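Local coordinates for protein beta-glucosidase (Chaetomella raphigera, PDB 6JXG) that probably hydrolyses terminal, non-reducing beta-D-glucosyl residues with release of beta-D-glucose, serving cellulose degradation as a secreted glycoside hydrolase of family 3, at residues 153-161 with 178-189; 144-152 with 291-301. All coordinates share one frame; numbering follows the deposited sequence.

Contact 1. Residues 153-161 with 178-189; sequences CAKHFIGNE and FHELYLWPFADA
Phe186 receives the edge of Phe157 on one face: Phe157 CD1 stands 4.0 Å above the plane of the Phe186 ring, over its centre, and planes 89° apart make the pair a T-shaped stack. The rim of Phe186 meets strand backbone, with CE1 3.8 Å from Ala154 O near the ring plane. Phe157 has Ile158 CB over one face, offset toward the rim, and Leu183 CD1 at its edge, 3.6 Å from CE1. Phe178 turns its own edge to Ile158, CE1 lying 3.7 Å from CG2. With CG1 of Ile158 anti to the backbone N (chi1 -166°) and the chain extended beyond it, CD1 reaches 3.6 Å from Tyr182 O, beside Phe186; branching thus lets one residue meet Phe178 through CG2 and Tyr182 through CD1. Glu161 OE2 sits at the Tyr182 edge, its carboxylate held by the amides of Ile114 and Gly115. At the far end Ala154 CB and Ala189 CB lie 4.1 Å apart, small methyls letting strand and helix come close. This is beta/alpha packing of a TIM-barrel-type domain: strand 153-157 and helix 184-189 run nearly antiparallel (157°), flanked by helix 131-147 at Ala154 and Ala189 and by helix 214-222 at Phe157 and Leu183.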
loop_
_atom_site.group_PDB
_atom_site.type_symbol
_atom_site.label_atom_id
_atom_site.label_comp_id
_atom_site.label_asym_id
_atom_site.label_seq_id
_atom_site.Cartn_x
_atom_site.Cartn_y
_atom_site.Cartn_z
ATOM N N CYS A 153 -10.171 -0.737 -7.407
ATOM C CA CYS A 153 -10.637 -1.894 -6.695
ATOM C C CYS A 153 -9.808 -1.979 -5.399
ATOM O O CYS A 153 -8.681 -2.519 -5.372
ATOM C CB CYS A 153 -10.427 -3.177 -7.507
ATOM S SG CYS A 153 -11.135 -4.657 -6.629
ATOM N N ALA A 154 -10.397 -1.538 -4.314
ATOM C CA ALA A 154 -9.799 -1.711 -3.021
ATOM C C ALA A 154 -9.828 -3.182 -2.572
ATOM O O ALA A 154 -10.913 -3.803 -2.430
ATOM C CB ALA A 154 -10.501 -0.839 -1.984
ATOM N N LYS A 155 -8.667 -3.722 -2.256
ATOM C CA LYS A 155 -8.572 -5.169 -1.945
ATOM C C LYS A 155 -7.642 -5.325 -0.730
ATOM O O LYS A 155 -6.793 -4.411 -0.491
ATOM C CB LYS A 155 -8.087 -5.945 -3.182
ATOM C CG LYS A 155 -6.642 -5.762 -3.606
ATOM C CD LYS A 155 -6.369 -6.336 -5.008
ATOM C CE LYS A 155 -4.876 -6.432 -5.178
ATOM N NZ LYS A 155 -4.459 -6.980 -6.477
ATOM N N HIS A 156 -7.682 -6.412 0.021
ATOM C CA HIS A 156 -8.527 -7.580 -0.045
ATOM C C HIS A 156 -9.326 -7.546 1.264
ATOM O O HIS A 156 -8.749 -7.466 2.375
ATOM C CB HIS A 156 -7.678 -8.857 -0.064
ATOM C CG HIS A 156 -6.568 -8.830 -1.067
ATOM N ND1 HIS A 156 -5.362 -8.201 -0.825
ATOM C CD2 HIS A 156 -6.496 -9.312 -2.327
ATOM C CE1 HIS A 156 -4.582 -8.340 -1.886
ATOM N NE2 HIS A 156 -5.239 -9.035 -2.794
ATOM N N PHE A 157 -10.639 -7.464 1.129
ATOM C CA PHE A 157 -11.528 -7.324 2.251
ATOM C C PHE A 157 -11.871 -8.738 2.835
ATOM O O PHE A 157 -12.601 -9.488 2.198
ATOM C CB PHE A 157 -12.847 -6.656 1.797
ATOM C CG PHE A 157 -13.807 -6.372 2.953
ATOM C CD1 PHE A 157 -13.640 -5.247 3.702
ATOM C CD2 PHE A 157 -14.847 -7.291 3.299
ATOM C CE1 PHE A 157 -14.517 -4.950 4.788
ATOM C CE2 PHE A 157 -15.713 -7.015 4.367
ATOM C CZ PHE A 157 -15.516 -5.842 5.119
ATOM N N ILE A 158 -11.391 -9.126 4.016
ATOM C CA ILE A 158 -10.605 -8.365 4.942
ATOM C C ILE A 158 -9.931 -9.420 5.883
ATOM O O ILE A 158 -10.379 -10.576 5.967
ATOM C CB ILE A 158 -11.536 -7.372 5.755
ATOM C CG1 ILE A 158 -10.695 -6.320 6.490
ATOM C CG2 ILE A 158 -12.478 -8.163 6.674
ATOM C CD1 ILE A 158 -11.433 -5.067 6.954
ATOM N N GLY A 159 -8.935 -8.997 6.660
ATOM C CA GLY A 159 -8.222 -9.900 7.569
ATOM C C GLY A 159 -7.272 -10.872 6.924
ATOM O O GLY A 159 -6.895 -11.860 7.557
ATOM N N ASN A 160 -6.839 -10.612 5.677
ATOM C CA ASN A 160 -5.820 -11.474 5.002
ATOM C C ASN A 160 -4.446 -10.914 5.326
ATOM O O ASN A 160 -3.770 -10.307 4.510
ATOM C CB ASN A 160 -6.130 -11.494 3.529
ATOM C CG ASN A 160 -5.147 -12.269 2.701
ATOM O OD1 ASN A 160 -4.470 -13.213 3.192
ATOM N ND2 ASN A 160 -5.091 -11.921 1.440
ATOM N N GLU A 161 -4.070 -11.071 6.587
ATOM C CA GLU A 161 -2.856 -10.457 7.142
ATOM C C GLU A 161 -1.640 -11.391 7.039
ATOM O O GLU A 161 -0.589 -11.037 7.526
ATOM C CB GLU A 161 -3.129 -9.950 8.562
ATOM C CG GLU A 161 -4.163 -8.809 8.587
ATOM C CD GLU A 161 -3.584 -7.490 8.039
ATOM O OE1 GLU A 161 -2.317 -7.334 8.151
ATOM O OE2 GLU A 161 -4.403 -6.626 7.519
ATOM N N PHE A 178 -11.723 -4.246 14.710
ATOM C CA PHE A 178 -12.191 -4.301 13.311
ATOM C C PHE A 178 -12.424 -2.903 12.783
ATOM O O PHE A 178 -11.889 -2.510 11.717
ATOM C CB PHE A 178 -13.439 -5.187 13.230
ATOM C CG PHE A 178 -13.925 -5.414 11.823
ATOM C CD1 PHE A 178 -13.298 -6.321 11.008
ATOM C CD2 PHE A 178 -15.028 -4.810 11.374
ATOM C CE1 PHE A 178 -13.761 -6.568 9.708
ATOM C CE2 PHE A 178 -15.492 -5.025 10.056
ATOM C CZ PHE A 178 -14.837 -5.899 9.229
ATOM N N HIS A 179 -13.198 -2.093 13.515
ATOM C CA HIS A 179 -13.540 -0.748 13.039
ATOM C C HIS A 179 -12.411 0.300 13.072
ATOM O O HIS A 179 -12.308 1.134 12.138
ATOM C CB HIS A 179 -14.753 -0.231 13.858
ATOM C CG HIS A 179 -16.034 -0.862 13.440
ATOM N ND1 HIS A 179 -16.448 -2.097 13.888
ATOM C CD2 HIS A 179 -16.977 -0.438 12.578
ATOM C CE1 HIS A 179 -17.609 -2.395 13.325
ATOM N NE2 HIS A 179 -17.952 -1.404 12.525
ATOM N N GLU A 180 -11.586 0.266 14.120
ATOM C CA GLU A 180 -10.540 1.283 14.300
ATOM C C GLU A 180 -9.290 1.041 13.535
ATOM O O GLU A 180 -8.518 1.992 13.332
ATOM C CB GLU A 180 -10.175 1.536 15.756
ATOM C CG GLU A 180 -11.305 2.260 16.437
ATOM C CD GLU A 180 -11.091 2.567 17.928
ATOM O OE1 GLU A 180 -9.965 2.779 18.412
ATOM O OE2 GLU A 180 -12.130 2.612 18.568
ATOM N N LEU A 181 -9.051 -0.200 13.160
ATOM C CA LEU A 181 -7.786 -0.571 12.594
ATOM C C LEU A 181 -8.006 -1.102 11.155
ATOM O O LEU A 181 -7.771 -0.361 10.210
ATOM C CB LEU A 181 -7.099 -1.540 13.519
ATOM C CG LEU A 181 -5.701 -1.841 13.229
ATOM C CD1 LEU A 181 -4.957 -0.480 13.139
ATOM C CD2 LEU A 181 -5.159 -2.750 14.306
ATOM N N TYR A 182 -8.520 -2.318 10.996
ATOM C CA TYR A 182 -8.542 -2.978 9.694
ATOM C C TYR A 182 -9.580 -2.405 8.701
ATOM O O TYR A 182 -9.318 -2.259 7.532
ATOM C CB TYR A 182 -8.705 -4.538 9.867
ATOM C CG TYR A 182 -7.571 -5.089 10.694
ATOM C CD1 TYR A 182 -6.319 -5.215 10.141
ATOM C CD2 TYR A 182 -7.706 -5.240 12.094
ATOM C CE1 TYR A 182 -5.235 -5.658 10.910
ATOM C CE2 TYR A 182 -6.623 -5.618 12.864
ATOM C CZ TYR A 182 -5.376 -5.838 12.281
ATOM O OH TYR A 182 -4.218 -6.205 13.028
ATOM N N LEU A 183 -10.747 -2.074 9.178
ATOM C CA LEU A 183 -11.785 -1.417 8.341
ATOM C C LEU A 183 -11.483 0.013 7.896
ATOM O O LEU A 183 -11.914 0.462 6.812
ATOM C CB LEU A 183 -13.138 -1.482 9.070
ATOM C CG LEU A 183 -14.350 -1.108 8.192
ATOM C CD1 LEU A 183 -14.511 -2.130 7.088
ATOM C CD2 LEU A 183 -15.596 -0.983 9.082
ATOM N N TRP A 184 -10.727 0.723 8.732
ATOM C CA TRP A 184 -10.569 2.137 8.586
ATOM C C TRP A 184 -10.100 2.577 7.142
ATOM O O TRP A 184 -10.709 3.419 6.489
ATOM C CB TRP A 184 -9.684 2.614 9.679
ATOM C CG TRP A 184 -9.371 4.072 9.657
ATOM C CD1 TRP A 184 -8.673 4.780 8.723
ATOM C CD2 TRP A 184 -9.739 5.031 10.692
ATOM N NE1 TRP A 184 -8.594 6.115 9.095
ATOM C CE2 TRP A 184 -9.270 6.292 10.284
ATOM C CE3 TRP A 184 -10.389 4.910 11.916
ATOM C CZ2 TRP A 184 -9.425 7.434 11.061
ATOM C CZ3 TRP A 184 -10.592 6.069 12.701
ATOM C CH2 TRP A 184 -10.077 7.302 12.285
ATOM N N PRO A 185 -9.090 1.893 6.582
ATOM C CA PRO A 185 -8.737 2.279 5.206
ATOM C C PRO A 185 -9.767 1.910 4.183
ATOM O O PRO A 185 -9.858 2.601 3.164
ATOM C CB PRO A 185 -7.468 1.537 4.909
ATOM C CG PRO A 185 -7.171 0.734 6.118
ATOM C CD PRO A 185 -8.122 1.003 7.218
ATOM N N PHE A 186 -10.535 0.842 4.413
ATOM C CA PHE A 186 -11.630 0.560 3.498
ATOM C C PHE A 186 -12.723 1.609 3.579
ATOM O O PHE A 186 -13.304 2.026 2.555
ATOM C CB PHE A 186 -12.214 -0.833 3.708
ATOM C CG PHE A 186 -11.356 -1.925 3.159
ATOM C CD1 PHE A 186 -11.402 -2.252 1.810
ATOM C CD2 PHE A 186 -10.480 -2.614 3.998
ATOM C CE1 PHE A 186 -10.649 -3.266 1.284
ATOM C CE2 PHE A 186 -9.720 -3.651 3.481
ATOM C CZ PHE A 186 -9.832 -4.013 2.101
ATOM N N ALA A 187 -12.970 2.122 4.775
ATOM C CA ALA A 187 -13.967 3.217 4.912
ATOM C C ALA A 187 -13.512 4.465 4.176
ATOM O O ALA A 187 -14.319 5.089 3.431
ATOM C CB ALA A 187 -14.248 3.502 6.397
ATOM N N ASP A 188 -12.226 4.825 4.306
ATOM C CA ASP A 188 -11.656 5.968 3.512
ATOM C C ASP A 188 -11.816 5.722 1.996
ATOM O O ASP A 188 -12.188 6.594 1.213
ATOM C CB ASP A 188 -10.176 6.238 3.828
ATOM C CG ASP A 188 -9.963 7.144 5.064
ATOM O OD1 ASP A 188 -10.939 7.432 5.847
ATOM O OD2 ASP A 188 -8.844 7.621 5.181
ATOM N N ALA A 189 -11.569 4.499 1.595
ATOM C CA ALA A 189 -11.695 4.121 0.201
ATOM C C ALA A 189 -13.113 4.276 -0.320
ATOM O O ALA A 189 -13.337 4.822 -1.367
ATOM C CB ALA A 189 -11.193 2.729 0.007
#

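Contact 2. Residues 144-152 with 291-301; sequences GMQDAGVQA and SWYFVGQDQGY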
loop_
_atom_site.group_PDB
_atom_site.type_symbol
_atom_site.label_atom_id
_atom_site.label_comp_id
_atom_site.label_asym_id
_atom_site.label_seq_id
_atom_site.Cartn_x
_atom_site.Cartn_y
_atom_site.Cartn_z
ATOM N N GLY A 144 -6.856 9.540 -7.825
ATOM C CA GLY A 144 -6.007 9.602 -8.986
ATOM C C GLY A 144 -6.436 8.653 -10.079
ATOM O O GLY A 144 -6.567 9.018 -11.259
ATOM N N MET A 145 -6.535 7.392 -9.728
ATOM C CA MET A 145 -6.879 6.360 -10.684
ATOM C C MET A 145 -8.202 6.655 -11.398
ATOM O O MET A 145 -8.296 6.604 -12.650
ATOM C CB MET A 145 -7.001 5.030 -9.959
ATOM C CG MET A 145 -5.675 4.417 -9.550
ATOM S SD MET A 145 -5.823 2.939 -8.499
ATOM C CE MET A 145 -6.326 1.675 -9.667
ATOM N N GLN A 146 -9.203 6.958 -10.596
ATOM C CA GLN A 146 -10.545 7.187 -11.121
ATOM C C GLN A 146 -10.674 8.555 -11.831
ATOM O O GLN A 146 -11.423 8.668 -12.814
ATOM C CB GLN A 146 -11.597 6.959 -10.051
ATOM C CG GLN A 146 -11.498 5.529 -9.505
ATOM C CD GLN A 146 -12.666 5.018 -8.738
ATOM O OE1 GLN A 146 -12.770 3.797 -8.501
ATOM N NE2 GLN A 146 -13.514 5.896 -8.264
ATOM N N ASP A 147 -9.886 9.534 -11.423
ATOM C CA ASP A 147 -9.814 10.768 -12.210
ATOM C C ASP A 147 -9.289 10.461 -13.640
ATOM O O ASP A 147 -9.718 11.127 -14.554
ATOM C CB ASP A 147 -8.903 11.830 -11.542
ATOM C CG ASP A 147 -9.536 12.539 -10.378
ATOM O OD1 ASP A 147 -10.747 12.386 -10.105
ATOM O OD2 ASP A 147 -8.773 13.317 -9.726
ATOM N N ALA A 148 -8.387 9.472 -13.823
ATOM C CA ALA A 148 -7.899 9.031 -15.125
ATOM C C ALA A 148 -8.881 8.239 -15.894
ATOM O O ALA A 148 -8.623 7.933 -17.028
ATOM C CB ALA A 148 -6.604 8.200 -14.979
ATOM N N GLY A 149 -9.945 7.768 -15.252
ATOM C CA GLY A 149 -11.038 7.116 -15.923
ATOM C C GLY A 149 -11.135 5.590 -15.748
ATOM O O GLY A 149 -12.045 4.961 -16.338
ATOM N N VAL A 150 -10.241 4.994 -14.925
ATOM C CA VAL A 150 -10.336 3.552 -14.662
ATOM C C VAL A 150 -11.131 3.384 -13.344
ATOM O O VAL A 150 -11.206 4.316 -12.500
ATOM C CB VAL A 150 -8.930 2.848 -14.535
ATOM C CG1 VAL A 150 -8.276 3.175 -13.202
ATOM C CG2 VAL A 150 -9.059 1.353 -14.631
ATOM N N GLN A 151 -11.793 2.244 -13.187
ATOM C CA GLN A 151 -12.409 1.867 -11.897
ATOM C C GLN A 151 -11.302 1.272 -10.995
ATOM O O GLN A 151 -10.558 0.380 -11.418
ATOM C CB GLN A 151 -13.474 0.792 -12.110
ATOM C CG GLN A 151 -14.630 1.250 -12.993
ATOM C CD GLN A 151 -15.679 0.175 -13.276
ATOM O OE1 GLN A 151 -15.995 -0.162 -14.474
ATOM N NE2 GLN A 151 -16.226 -0.383 -12.226
ATOM N N ALA A 152 -11.138 1.781 -9.803
ATOM C CA ALA A 152 -10.223 1.191 -8.859
ATOM C C ALA A 152 -10.958 0.101 -8.071
ATOM O O ALA A 152 -12.191 -0.024 -8.111
ATOM C CB ALA A 152 -9.692 2.277 -7.887
ATOM N N SER A 291 -21.057 1.456 -11.314
ATOM C CA SER A 291 -19.637 1.768 -11.238
ATOM C C SER A 291 -19.033 2.102 -12.613
ATOM O O SER A 291 -18.235 3.037 -12.776
ATOM C CB SER A 291 -18.927 0.571 -10.608
ATOM O OG SER A 291 -19.164 0.568 -9.170
ATOM N N TRP A 292 -19.462 1.351 -13.610
ATOM C CA TRP A 292 -19.148 1.610 -15.033
ATOM C C TRP A 292 -19.537 3.013 -15.483
ATOM O O TRP A 292 -18.695 3.781 -16.020
ATOM C CB TRP A 292 -19.831 0.527 -15.892
ATOM C CG TRP A 292 -19.504 0.507 -17.359
ATOM C CD1 TRP A 292 -18.280 0.298 -17.903
ATOM C CD2 TRP A 292 -20.417 0.620 -18.460
ATOM N NE1 TRP A 292 -18.363 0.301 -19.269
ATOM C CE2 TRP A 292 -19.666 0.472 -19.629
ATOM C CE3 TRP A 292 -21.808 0.733 -18.565
ATOM C CZ2 TRP A 292 -20.202 0.520 -20.855
ATOM C CZ3 TRP A 292 -22.347 0.789 -19.820
ATOM C CH2 TRP A 292 -21.531 0.677 -20.949
ATOM N N TYR A 293 -20.796 3.350 -15.230
ATOM C CA TYR A 293 -21.308 4.684 -15.550
ATOM C C TYR A 293 -20.682 5.740 -14.664
ATOM O O TYR A 293 -20.395 6.830 -15.142
ATOM C CB TYR A 293 -22.805 4.758 -15.363
ATOM C CG TYR A 293 -23.613 4.044 -16.410
ATOM C CD1 TYR A 293 -23.551 4.460 -17.725
ATOM C CD2 TYR A 293 -24.454 2.995 -16.100
ATOM C CE1 TYR A 293 -24.269 3.853 -18.701
ATOM C CE2 TYR A 293 -25.212 2.372 -17.106
ATOM C CZ TYR A 293 -25.093 2.844 -18.408
ATOM O OH TYR A 293 -25.763 2.260 -19.477
ATOM N N PHE A 294 -20.471 5.422 -13.375
ATOM C CA PHE A 294 -19.913 6.399 -12.419
ATOM C C PHE A 294 -18.576 6.990 -12.842
ATOM O O PHE A 294 -18.405 8.188 -12.807
ATOM C CB PHE A 294 -19.790 5.801 -10.996
ATOM C CG PHE A 294 -19.292 6.788 -9.986
ATOM C CD1 PHE A 294 -17.936 6.933 -9.736
ATOM C CD2 PHE A 294 -20.169 7.623 -9.366
ATOM C CE1 PHE A 294 -17.444 7.893 -8.847
ATOM C CE2 PHE A 294 -19.716 8.543 -8.416
ATOM C CZ PHE A 294 -18.310 8.680 -8.178
ATOM N N VAL A 295 -17.657 6.164 -13.294
ATOM C CA VAL A 295 -16.406 6.664 -13.844
ATOM C C VAL A 295 -16.439 7.025 -15.344
ATOM O O VAL A 295 -15.404 7.395 -15.855
ATOM C CB VAL A 295 -15.185 5.759 -13.528
ATOM C CG1 VAL A 295 -15.223 5.319 -12.072
ATOM C CG2 VAL A 295 -15.105 4.568 -14.400
ATOM N N GLY A 296 -17.608 6.917 -15.997
ATOM C CA GLY A 296 -17.825 7.364 -17.386
ATOM C C GLY A 296 -17.280 6.447 -18.461
ATOM O O GLY A 296 -16.942 6.913 -19.564
ATOM N N GLN A 297 -17.222 5.155 -18.213
ATOM C CA GLN A 297 -16.634 4.265 -19.186
ATOM C C GLN A 297 -17.589 3.862 -20.365
ATOM O O GLN A 297 -17.193 3.114 -21.293
ATOM C CB GLN A 297 -16.102 2.996 -18.551
ATOM C CG GLN A 297 -14.931 3.281 -17.617
ATOM C CD GLN A 297 -14.344 2.062 -17.010
ATOM O OE1 GLN A 297 -14.906 0.978 -17.050
ATOM N NE2 GLN A 297 -13.211 2.246 -16.403
ATOM N N ASP A 298 -18.825 4.314 -20.281
ATOM C CA ASP A 298 -19.851 3.919 -21.226
ATOM C C ASP A 298 -19.754 4.683 -22.512
ATOM O O ASP A 298 -20.414 4.262 -23.482
ATOM C CB ASP A 298 -21.256 4.162 -20.625
ATOM C CG ASP A 298 -21.468 5.542 -20.231
ATOM O OD1 ASP A 298 -22.462 6.149 -20.683
ATOM O OD2 ASP A 298 -20.653 6.074 -19.449
ATOM N N GLN A 299 -18.993 5.783 -22.528
ATOM C CA GLN A 299 -18.750 6.559 -23.759
ATOM C C GLN A 299 -17.258 6.643 -24.015
ATOM O O GLN A 299 -16.534 7.179 -23.168
ATOM C CB GLN A 299 -19.233 8.034 -23.686
ATOM C CG GLN A 299 -20.335 8.447 -22.689
ATOM C CD GLN A 299 -19.842 9.131 -21.377
ATOM O OE1 GLN A 299 -18.705 8.922 -20.914
ATOM N NE2 GLN A 299 -20.724 9.929 -20.764
ATOM N N GLY A 300 -16.821 6.143 -25.159
ATOM C CA GLY A 300 -15.527 6.515 -25.714
ATOM C C GLY A 300 -14.346 5.882 -24.979
ATOM O O GLY A 300 -13.225 6.417 -25.022
ATOM N N TYR A 301 -14.562 4.734 -24.360
ATOM C CA TYR A 301 -13.431 4.003 -23.761
ATOM C C TYR A 301 -12.625 3.221 -24.772
ATOM O O TYR A 301 -13.198 2.536 -25.667
ATOM C CB TYR A 301 -13.959 3.043 -22.683
ATOM C CG TYR A 301 -13.045 2.914 -21.494
ATOM C CD1 TYR A 301 -12.407 1.732 -21.238
ATOM C CD2 TYR A 301 -12.866 3.965 -20.621
ATOM C CE1 TYR A 301 -11.582 1.582 -20.149
ATOM C CE2 TYR A 301 -11.994 3.843 -19.547
ATOM C CZ TYR A 301 -11.401 2.622 -19.297
ATOM O OH TYR A 301 -10.563 2.454 -18.257
HETATM O O HOH W 1 -13.709 6.442 -18.008
#
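Ser291 lays its CB against the side chain of Gln151, while its hydroxyl bonds to Ala195 O. One turn on, Val295 brings CG2 to 3.6 Å from Gln151 CG, the two side chains crossing at about a right angle; the same CG2 lies 3.6 Å from Gly149 O, so a compact beta-branched residue fits this junction of backbone and methylene. A water donates to both Val295 O (2.9 Å) and Gly149 O (2.8 Å). Gly296 then closes helix 278-294 with a Schellman motif, its positive phi suited to glycine, just as Gly149 does for helix 131-147. Gln297, extended beyond CG, sends NE2 to Gly149 O (3.0 Å), in the carbonyl plane on a lone pair and almost straight at 177°; NE2 also bonds to Asn104 O. A leucine in place of Gln297 would probably leave Gly149 O with the water but no amide donor, and Asn104 O without this partner. Tyr301 brings CE2 to 3.4 Å from Gly149 O; Gln297 CG packs over one face of its ring, offset toward the rim, and its hydroxyl bonds to Ile103 O. The contact joins the end of helix 278-294 and the loop after it to the turn between helix 131-147 and strand 151-157, with strand 105-106 and helix 84-100 bordering Val150.

Strand 151-157 serves both contacts, whose centres lie 23 Å apart: contact 2 takes the turn before it and its first residues, and contact 1 its later part and the loop beyond. Residues 144-152 run directly into 153-161, and there is no other touch between the contacts. Contact 1 is nested within the stretch of chain that contact 2 closes, which holds several helices and strands. Contact 1 is wholly buried, about 12 Å from the centre of the chain, whereas contact 2, about 22 Å from it, is partly buried. In barrels of this type the active site lies at the C-terminal strand ends, the side nearer contact 1. The sugar about 5 Å from the Phe178 side chain belongs to an attached glycan, not to a bound substrate.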